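Local coordinates for protein Abbfa_003403 (Acinetobacter baumannii, PDB 4ZXH) that is a four-domain nonribosomal peptide synthetase whose condensation, adenylation, carrier and thioesterase domains probably assemble and release a peptide product, at residues L374-P379 with G409-E414; K370-P375 with L389-V394; S239-L244 with G413-V418. All coordinates share one frame; numbering follows the deposited sequence.

Contact 1: L374-P379 with G409-E414. With K (potassium ion), chain D.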
loop_
_atom_site.group_PDB
_atom_site.type_symbol
_atom_site.label_atom_id
_atom_site.label_comp_id
_atom_site.label_asym_id
_atom_site.label_seq_id
_atom_site.Cartn_x
_atom_site.Cartn_y
_atom_site.Cartn_z
ATOM N N LEU A 374 26.920 16.561 -19.842
ATOM C CA LEU A 374 26.971 15.146 -19.474
ATOM C C LEU A 374 26.878 14.948 -17.951
ATOM O O LEU A 374 27.126 15.864 -17.169
ATOM C CB LEU A 374 28.254 14.506 -20.014
ATOM C CG LEU A 374 28.320 14.245 -21.519
ATOM C CD1 LEU A 374 29.673 13.686 -21.911
ATOM C CD2 LEU A 374 27.236 13.284 -21.910
ATOM N N PRO A 375 26.507 13.742 -17.516
ATOM C CA PRO A 375 26.402 13.560 -16.070
ATOM C C PRO A 375 27.738 13.172 -15.466
ATOM O O PRO A 375 27.796 12.753 -14.311
ATOM C CB PRO A 375 25.397 12.421 -15.936
ATOM C CG PRO A 375 24.803 12.244 -17.333
ATOM C CD PRO A 375 25.889 12.630 -18.248
ATOM N N ILE A 376 28.799 13.295 -16.254
ATOM C CA ILE A 376 30.142 12.963 -15.797
ATOM C C ILE A 376 31.064 14.173 -15.886
ATOM O O ILE A 376 30.848 15.079 -16.710
ATOM C CB ILE A 376 30.764 11.839 -16.625
ATOM C CG1 ILE A 376 30.958 12.310 -18.066
ATOM C CG2 ILE A 376 29.893 10.619 -16.606
ATOM C CD1 ILE A 376 31.940 11.509 -18.790
ATOM N N GLN A 377 32.097 14.182 -15.048
ATOM C CA GLN A 377 33.108 15.221 -15.136
ATOM C C GLN A 377 33.907 15.078 -16.415
ATOM O O GLN A 377 34.239 13.972 -16.836
ATOM C CB GLN A 377 34.050 15.203 -13.931
ATOM C CG GLN A 377 35.034 16.369 -13.917
ATOM C CD GLN A 377 34.502 17.548 -13.164
ATOM O OE1 GLN A 377 34.288 18.609 -13.737
ATOM N NE2 GLN A 377 34.308 17.388 -11.869
ATOM N N THR A 378 34.220 16.225 -17.005
ATOM C CA THR A 378 35.049 16.330 -18.193
ATOM C C THR A 378 35.916 17.567 -18.060
ATOM O O THR A 378 35.447 18.596 -17.579
ATOM C CB THR A 378 34.187 16.428 -19.460
ATOM O OG1 THR A 378 33.583 15.158 -19.728
ATOM C CG2 THR A 378 35.010 16.832 -20.633
ATOM N N PRO A 379 37.187 17.477 -18.475
ATOM C CA PRO A 379 38.095 18.633 -18.442
ATOM C C PRO A 379 37.790 19.727 -19.498
ATOM O O PRO A 379 38.496 20.747 -19.502
ATOM C CB PRO A 379 39.461 17.996 -18.705
ATOM C CG PRO A 379 39.148 16.754 -19.481
ATOM C CD PRO A 379 37.881 16.241 -18.880
ATOM N N GLY A 409 23.513 10.613 -24.192
ATOM C CA GLY A 409 24.854 11.155 -24.295
ATOM C C GLY A 409 25.907 10.114 -24.649
ATOM O O GLY A 409 25.674 8.903 -24.512
ATOM N N GLU A 410 27.070 10.595 -25.088
ATOM C CA GLU A 410 28.161 9.747 -25.546
ATOM C C GLU A 410 29.480 10.404 -25.142
ATOM O O GLU A 410 29.567 11.629 -25.097
ATOM C CB GLU A 410 28.069 9.549 -27.065
ATOM C CG GLU A 410 29.133 8.660 -27.689
ATOM C CD GLU A 410 30.335 9.440 -28.209
ATOM O OE1 GLU A 410 30.252 10.683 -28.288
ATOM O OE2 GLU A 410 31.364 8.811 -28.549
ATOM N N TYR A 411 30.501 9.608 -24.825
ATOM C CA TYR A 411 31.808 10.169 -24.480
ATOM C C TYR A 411 32.932 9.169 -24.731
ATOM O O TYR A 411 32.957 8.076 -24.145
ATOM C CB TYR A 411 31.840 10.643 -23.020
ATOM C CG TYR A 411 33.142 11.311 -22.614
ATOM C CD1 TYR A 411 33.527 12.532 -23.158
ATOM C CD2 TYR A 411 33.978 10.729 -21.675
ATOM C CE1 TYR A 411 34.725 13.147 -22.785
ATOM C CE2 TYR A 411 35.170 11.329 -21.294
ATOM C CZ TYR A 411 35.545 12.535 -21.848
ATOM O OH TYR A 411 36.743 13.120 -21.461
ATOM N N GLN A 412 33.854 9.566 -25.611
ATOM C CA GLN A 412 35.003 8.751 -25.977
ATOM C C GLN A 412 34.595 7.354 -26.483
ATOM O O GLN A 412 35.303 6.353 -26.266
ATOM C CB GLN A 412 35.970 8.651 -24.798
ATOM C CG GLN A 412 36.755 9.948 -24.570
ATOM C CD GLN A 412 37.871 9.822 -23.529
ATOM O OE1 GLN A 412 37.906 8.879 -22.724
ATOM N NE2 GLN A 412 38.792 10.781 -23.545
ATOM N N GLY A 413 33.465 7.310 -27.188
ATOM C CA GLY A 413 33.006 6.091 -27.826
ATOM C C GLY A 413 31.884 5.393 -27.083
ATOM O O GLY A 413 31.096 4.667 -27.691
ATOM N N GLU A 414 31.807 5.647 -25.774
ATOM C CA GLU A 414 30.914 4.941 -24.860
ATOM C C GLU A 414 29.603 5.684 -24.625
ATOM O O GLU A 414 29.601 6.876 -24.306
ATOM C CB GLU A 414 31.617 4.720 -23.512
ATOM C CG GLU A 414 32.890 3.887 -23.584
ATOM C CD GLU A 414 33.614 3.707 -22.239
ATOM O OE1 GLU A 414 33.374 4.486 -21.280
ATOM O OE2 GLU A 414 34.464 2.787 -22.166
HETATM K K K D . 29.600 17.412 -17.472
#
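The side chains of L374, I376 and T378 close round the ring of Y411 without a single hydrogen bond to it, although the backbone of the same loop is busy holding a potassium ion. The carbonyl oxygens of L374 and I376 both bind the metal, the O of I376 at 2.8 Å from it, while the side chains of these residues reach the other way, toward 409-414. T378 OG1 sits over one face of the Y411 ring, displaced from the ring centre and above the CE1-CZ side, 3.8 Å from Y411 CE1. On the opposite face CG of Q412 lies over the ring centre, so the tyrosine is sandwiched between its own neighbour and the loop. I376 sends CD1 in obliquely, 3.6 Å from Y411 CD2. L374 crosses the tyrosine side chain nearly at a right angle; its CD1 lies 3.9 Å from Y411 CB, and CD2 packs on G409 CA at 4.0 Å. A chi1 of -177°, trans to the tyrosine's own amide nitrogen, extends the phenol outward from its strand to the loop. Here 409-414 is the tip of a beta hairpin between strands 403-411 and 414-422, closed by a type I' turn from Y411 to E414. Paired backbone bonds join those two end residues, with Y411 N 2.9 Å from E414 O. The turn has an extra tie in G413 N, which donates to E410 OE2 at 2.9 Å, coming from above the carboxylate plane, with a bent N-H...O angle of 136°. Beyond the hairpin, R235 of strand 229-235 touches both I376 and Y411.

Contact 2: K370-P375 with L389-V394; sequences KELLLP and LGSFPV. With K (potassium ion), chain D.
L372 sends CD2 against the backbone at G390-S391, while S391 turns its hydroxyl to a potassium ion. The isobutyl group of L372 lies along strand 387-391, and its CD2 lies against the peptide link between G390 and S391, 3.5 Å from G390 C. The L372 chi1 of -73° swings the branch across to the strand, leaving L372 O turned to the metal. The other methyl, CD1, continues along the strand to L389, 4.2 Å from its CB. F45 of strand 40-49 touches both leucines, so this apolar patch extends into the neighbouring strand of the sheet; L389 also touches the bound phospholipid. S391 takes the polar role: its OG is 3.0 Å from the potassium ion and lies 3.8 Å from E371 O, another ligand of that ion. At the far end two prolines meet more loosely, P393 CB resting 3.9 Å from the carbonyl oxygen of P375. The helical turn at 370-372 directs E371 O and L372 O to the ion, E371 O at 2.9 Å from the potassium, and L374 O reaches it nearly opposite S391 OG. I376 O completes the five protein ligands. No hydrogen bond joins the two segments directly. All five ligands are neutral oxygens, four carbonyls and one hydroxyl, so the positive charge is probably balanced by carbonyl and hydroxyl dipoles, and the ion bridges 370-375 and S391 where no direct hydrogen bond does.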
loop_
_atom_site.group_PDB
_atom_site.type_symbol
_atom_site.label_atom_id
_atom_site.label_comp_id
_atom_site.label_asym_id
_atom_site.label_seq_id
_atom_site.Cartn_x
_atom_site.Cartn_y
_atom_site.Cartn_z
ATOM N N LYS A 370 28.062 20.116 -25.303
ATOM C CA LYS A 370 27.876 18.666 -25.230
ATOM C C LYS A 370 28.484 18.079 -23.950
ATOM O O LYS A 370 27.771 17.597 -23.069
ATOM C CB LYS A 370 28.482 18.010 -26.471
ATOM C CG LYS A 370 28.479 16.485 -26.490
ATOM C CD LYS A 370 29.202 15.951 -27.746
ATOM C CE LYS A 370 29.547 14.462 -27.630
ATOM N NZ LYS A 370 30.551 14.179 -26.554
ATOM N N GLU A 371 29.800 18.162 -23.831
ATOM C CA GLU A 371 30.486 17.569 -22.697
ATOM C C GLU A 371 30.145 18.240 -21.351
ATOM O O GLU A 371 30.162 17.573 -20.318
ATOM C CB GLU A 371 31.996 17.584 -22.955
ATOM C CG GLU A 371 32.347 16.890 -24.260
ATOM C CD GLU A 371 33.838 16.694 -24.450
ATOM O OE1 GLU A 371 34.592 16.946 -23.495
ATOM O OE2 GLU A 371 34.264 16.293 -25.560
ATOM N N LEU A 372 29.810 19.532 -21.357
ATOM C CA LEU A 372 29.413 20.222 -20.116
ATOM C C LEU A 372 28.117 19.679 -19.523
ATOM O O LEU A 372 27.922 19.718 -18.314
ATOM C CB LEU A 372 29.235 21.721 -20.344
ATOM C CG LEU A 372 30.480 22.576 -20.530
ATOM C CD1 LEU A 372 30.076 24.021 -20.748
ATOM C CD2 LEU A 372 31.379 22.448 -19.326
ATOM N N LEU A 373 27.232 19.194 -20.386
ATOM C CA LEU A 373 25.901 18.774 -19.979
ATOM C C LEU A 373 25.821 17.283 -19.654
ATOM O O LEU A 373 24.773 16.796 -19.242
ATOM C CB LEU A 373 24.889 19.113 -21.073
ATOM C CG LEU A 373 24.624 20.593 -21.340
ATOM C CD1 LEU A 373 23.515 20.779 -22.367
ATOM C CD2 LEU A 373 24.263 21.288 -20.045
ATOM N N LEU A 374 26.920 16.561 -19.842
ATOM C CA LEU A 374 26.971 15.146 -19.474
ATOM C C LEU A 374 26.878 14.948 -17.951
ATOM O O LEU A 374 27.126 15.864 -17.169
ATOM C CB LEU A 374 28.254 14.506 -20.014
ATOM C CG LEU A 374 28.320 14.245 -21.519
ATOM C CD1 LEU A 374 29.673 13.686 -21.911
ATOM C CD2 LEU A 374 27.236 13.284 -21.910
ATOM N N PRO A 375 26.507 13.742 -17.516
ATOM C CA PRO A 375 26.402 13.560 -16.070
ATOM C C PRO A 375 27.738 13.172 -15.466
ATOM O O PRO A 375 27.796 12.753 -14.311
ATOM C CB PRO A 375 25.397 12.421 -15.936
ATOM C CG PRO A 375 24.803 12.244 -17.333
ATOM C CD PRO A 375 25.889 12.630 -18.248
ATOM N N LEU A 389 33.615 28.477 -18.341
ATOM C CA LEU A 389 32.684 27.474 -17.786
ATOM C C LEU A 389 33.295 26.082 -17.799
ATOM O O LEU A 389 33.874 25.673 -18.801
ATOM C CB LEU A 389 31.356 27.424 -18.559
ATOM C CG LEU A 389 30.334 28.563 -18.596
ATOM C CD1 LEU A 389 29.045 28.028 -19.163
ATOM C CD2 LEU A 389 30.083 29.165 -17.236
ATOM N N GLY A 390 33.156 25.351 -16.698
ATOM C CA GLY A 390 33.627 23.978 -16.619
ATOM C C GLY A 390 32.509 23.103 -16.095
ATOM O O GLY A 390 31.469 23.625 -15.695
ATOM N N SER A 391 32.704 21.785 -16.105
ATOM C CA SER A 391 31.683 20.857 -15.613
ATOM C C SER A 391 31.497 20.988 -14.126
ATOM O O SER A 391 32.429 21.352 -13.432
ATOM C CB SER A 391 32.041 19.403 -15.936
ATOM O OG SER A 391 31.976 19.148 -17.322
ATOM N N PHE A 392 30.284 20.705 -13.648
ATOM C CA PHE A 392 30.049 20.452 -12.227
ATOM C C PHE A 392 28.828 19.523 -12.072
ATOM O O PHE A 392 27.690 19.981 -12.026
ATOM C CB PHE A 392 29.856 21.759 -11.456
ATOM C CG PHE A 392 29.838 21.579 -9.958
ATOM C CD1 PHE A 392 31.003 21.664 -9.224
ATOM C CD2 PHE A 392 28.646 21.314 -9.285
ATOM C CE1 PHE A 392 30.987 21.500 -7.862
ATOM C CE2 PHE A 392 28.618 21.137 -7.920
ATOM C CZ PHE A 392 29.782 21.222 -7.203
ATOM N N PRO A 393 29.061 18.203 -11.998
ATOM C CA PRO A 393 27.914 17.286 -11.941
ATOM C C PRO A 393 27.119 17.382 -10.651
ATOM O O PRO A 393 27.657 17.522 -9.557
ATOM C CB PRO A 393 28.560 15.909 -12.070
ATOM C CG PRO A 393 29.919 16.180 -12.704
ATOM C CD PRO A 393 30.343 17.489 -12.142
ATOM N N VAL A 394 25.810 17.295 -10.799
ATOM C CA VAL A 394 24.891 17.406 -9.690
ATOM C C VAL A 394 23.769 16.372 -9.840
ATOM O O VAL A 394 23.064 16.364 -10.850
ATOM C CB VAL A 394 24.284 18.831 -9.618
ATOM C CG1 VAL A 394 23.098 18.845 -8.707
ATOM C CG2 VAL A 394 25.302 19.807 -9.107
HETATM K K K D . 29.600 17.412 -17.472
#

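Contact 3: S239-L244 with G413-V418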
loop_
_atom_site.group_PDB
_atom_site.type_symbol
_atom_site.label_atom_id
_atom_site.label_comp_id
_atom_site.label_asym_id
_atom_site.label_seq_id
_atom_site.Cartn_x
_atom_site.Cartn_y
_atom_site.Cartn_z
ATOM N N SER A 239 32.921 -1.209 -27.580
ATOM C CA SER A 239 32.531 -2.404 -28.332
ATOM C C SER A 239 31.022 -2.469 -28.518
ATOM O O SER A 239 30.507 -2.334 -29.628
ATOM C CB SER A 239 32.997 -3.668 -27.602
ATOM O OG SER A 239 34.261 -3.460 -26.999
ATOM N N VAL A 240 30.321 -2.661 -27.407
ATOM C CA VAL A 240 28.878 -2.818 -27.419
ATOM C C VAL A 240 28.170 -1.561 -27.946
ATOM O O VAL A 240 27.195 -1.665 -28.690
ATOM C CB VAL A 240 28.356 -3.164 -26.000
ATOM C CG1 VAL A 240 26.836 -3.331 -26.001
ATOM C CG2 VAL A 240 29.056 -4.419 -25.461
ATOM N N SER A 241 28.659 -0.382 -27.565
ATOM C CA SER A 241 28.079 0.877 -28.045
ATOM C C SER A 241 28.036 0.936 -29.575
ATOM O O SER A 241 27.036 1.346 -30.168
ATOM C CB SER A 241 28.865 2.074 -27.506
ATOM O OG SER A 241 28.459 2.431 -26.197
ATOM N N SER A 242 29.130 0.517 -30.202
ATOM C CA SER A 242 29.208 0.458 -31.654
ATOM C C SER A 242 28.263 -0.597 -32.201
ATOM O O SER A 242 27.535 -0.349 -33.166
ATOM C CB SER A 242 30.636 0.161 -32.100
ATOM O OG SER A 242 31.518 1.177 -31.657
ATOM N N GLY A 243 28.276 -1.774 -31.579
ATOM C CA GLY A 243 27.402 -2.861 -31.986
ATOM C C GLY A 243 25.941 -2.451 -32.030
ATOM O O GLY A 243 25.251 -2.703 -33.017
ATOM N N LEU A 244 25.478 -1.807 -30.961
ATOM C CA LEU A 244 24.111 -1.319 -30.885
ATOM C C LEU A 244 23.772 -0.416 -32.059
ATOM O O LEU A 244 22.751 -0.618 -32.714
ATOM C CB LEU A 244 23.878 -0.579 -29.570
ATOM C CG LEU A 244 23.973 -1.428 -28.301
ATOM C CD1 LEU A 244 23.947 -0.549 -27.071
ATOM C CD2 LEU A 244 22.855 -2.432 -28.262
ATOM N N GLY A 413 33.465 7.310 -27.188
ATOM C CA GLY A 413 33.006 6.091 -27.826
ATOM C C GLY A 413 31.884 5.393 -27.083
ATOM O O GLY A 413 31.096 4.667 -27.691
ATOM N N GLU A 414 31.807 5.647 -25.774
ATOM C CA GLU A 414 30.914 4.941 -24.860
ATOM C C GLU A 414 29.603 5.684 -24.625
ATOM O O GLU A 414 29.601 6.876 -24.306
ATOM C CB GLU A 414 31.617 4.720 -23.512
ATOM C CG GLU A 414 32.890 3.887 -23.584
ATOM C CD GLU A 414 33.614 3.707 -22.239
ATOM O OE1 GLU A 414 33.374 4.486 -21.280
ATOM O OE2 GLU A 414 34.464 2.787 -22.166
ATOM N N LEU A 415 28.486 4.977 -24.767
ATOM C CA LEU A 415 27.186 5.545 -24.421
ATOM C C LEU A 415 27.147 5.844 -22.925
ATOM O O LEU A 415 27.632 5.049 -22.105
ATOM C CB LEU A 415 26.056 4.590 -24.809
ATOM C CG LEU A 415 25.690 4.454 -26.287
ATOM C CD1 LEU A 415 24.794 3.273 -26.517
ATOM C CD2 LEU A 415 25.009 5.707 -26.779
ATOM N N VAL A 416 26.589 6.991 -22.561
ATOM C CA VAL A 416 26.516 7.357 -21.149
ATOM C C VAL A 416 25.071 7.335 -20.663
ATOM O O VAL A 416 24.171 7.907 -21.298
ATOM C CB VAL A 416 27.136 8.744 -20.879
ATOM C CG1 VAL A 416 26.852 9.191 -19.461
ATOM C CG2 VAL A 416 28.621 8.706 -21.107
ATOM N N GLY A 417 24.857 6.662 -19.533
ATOM C CA GLY A 417 23.528 6.481 -18.994
ATOM C C GLY A 417 23.438 6.732 -17.507
ATOM O O GLY A 417 24.442 6.667 -16.782
ATOM N N VAL A 418 22.221 7.028 -17.060
ATOM C CA VAL A 418 21.947 7.236 -15.651
ATOM C C VAL A 418 20.746 6.415 -15.261
ATOM O O VAL A 418 19.668 6.631 -15.797
ATOM C CB VAL A 418 21.649 8.711 -15.308
ATOM C CG1 VAL A 418 21.668 8.921 -13.782
ATOM C CG2 VAL A 418 22.643 9.620 -15.963
#
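G413, the third residue of the hairpin turn, is the first residue of 413-418 to meet helix 238-249: its carbonyl oxygen lies 3.4 Å from S241 CB. At E414 the strand begins, and the chain passes close to the same serine, with E414 CA 3.8 Å from S241 OG. The CB of E414 leaves on the far side from the helix, and its side chain touches R235. L415 makes the main contact of its segment. Its backbone N-H makes the one hydrogen bond between the segments, donated to S241 OG at 2.9 Å and nearly straight, with an N-H...O angle of 166°. The hydroxyl reaches the strand because the S241 side chain, at chi1 -83°, is rotated to the side facing away from its own carbonyl group. The same oxygen is hydrogen-bonded to V236 O, so this buried hydroxyl is held by L415 N and V236 O, with a weak further bond to S237 O. The side chain of L415 turns to the helix as well: its CG lies against S241 OG, and its CD1 meets L244 CD1 at 4.0 Å, the two leucines crossing obliquely. L244, one turn on from S241, also touches L442 and V446 of helix 428-447 and L255 and L258 of helix 255-271. From V416 on, the strand draws away from this part of the helix; V416 and V418 pack on P375. The axes of helix segment 239-244 and strand segment 414-418 approach to 7.4 Å, at 93°. The arrangement is a helix laid across the end of a sheet directly after edge strand 229-235, in the acyltransferase-like fold of the condensation domain.

How the contacts relate
All three contacts lie in the condensation domain, and contact 1 shares residues with each of the other two. Contacts 1 and 2 start from the same loop, share L374 and P375, and have centres about 9 Å apart; between them they supply all five protein ligands of the potassium ion. K370 NZ, 3.1 Å from E410 O, probably adds a hydrogen bond between them. Contacts 1 and 3 share G413 and E414, with centres about 11 Å apart, and G409 O lies 2.9 Å from V416 N. P375, shared by contacts 1 and 2, has CG 3.7 Å from V418 CG2 of contact 3, whose E414 side chain is about 14 Å from the potassium ion. Contact 2 also reaches the phospholipid, through L389.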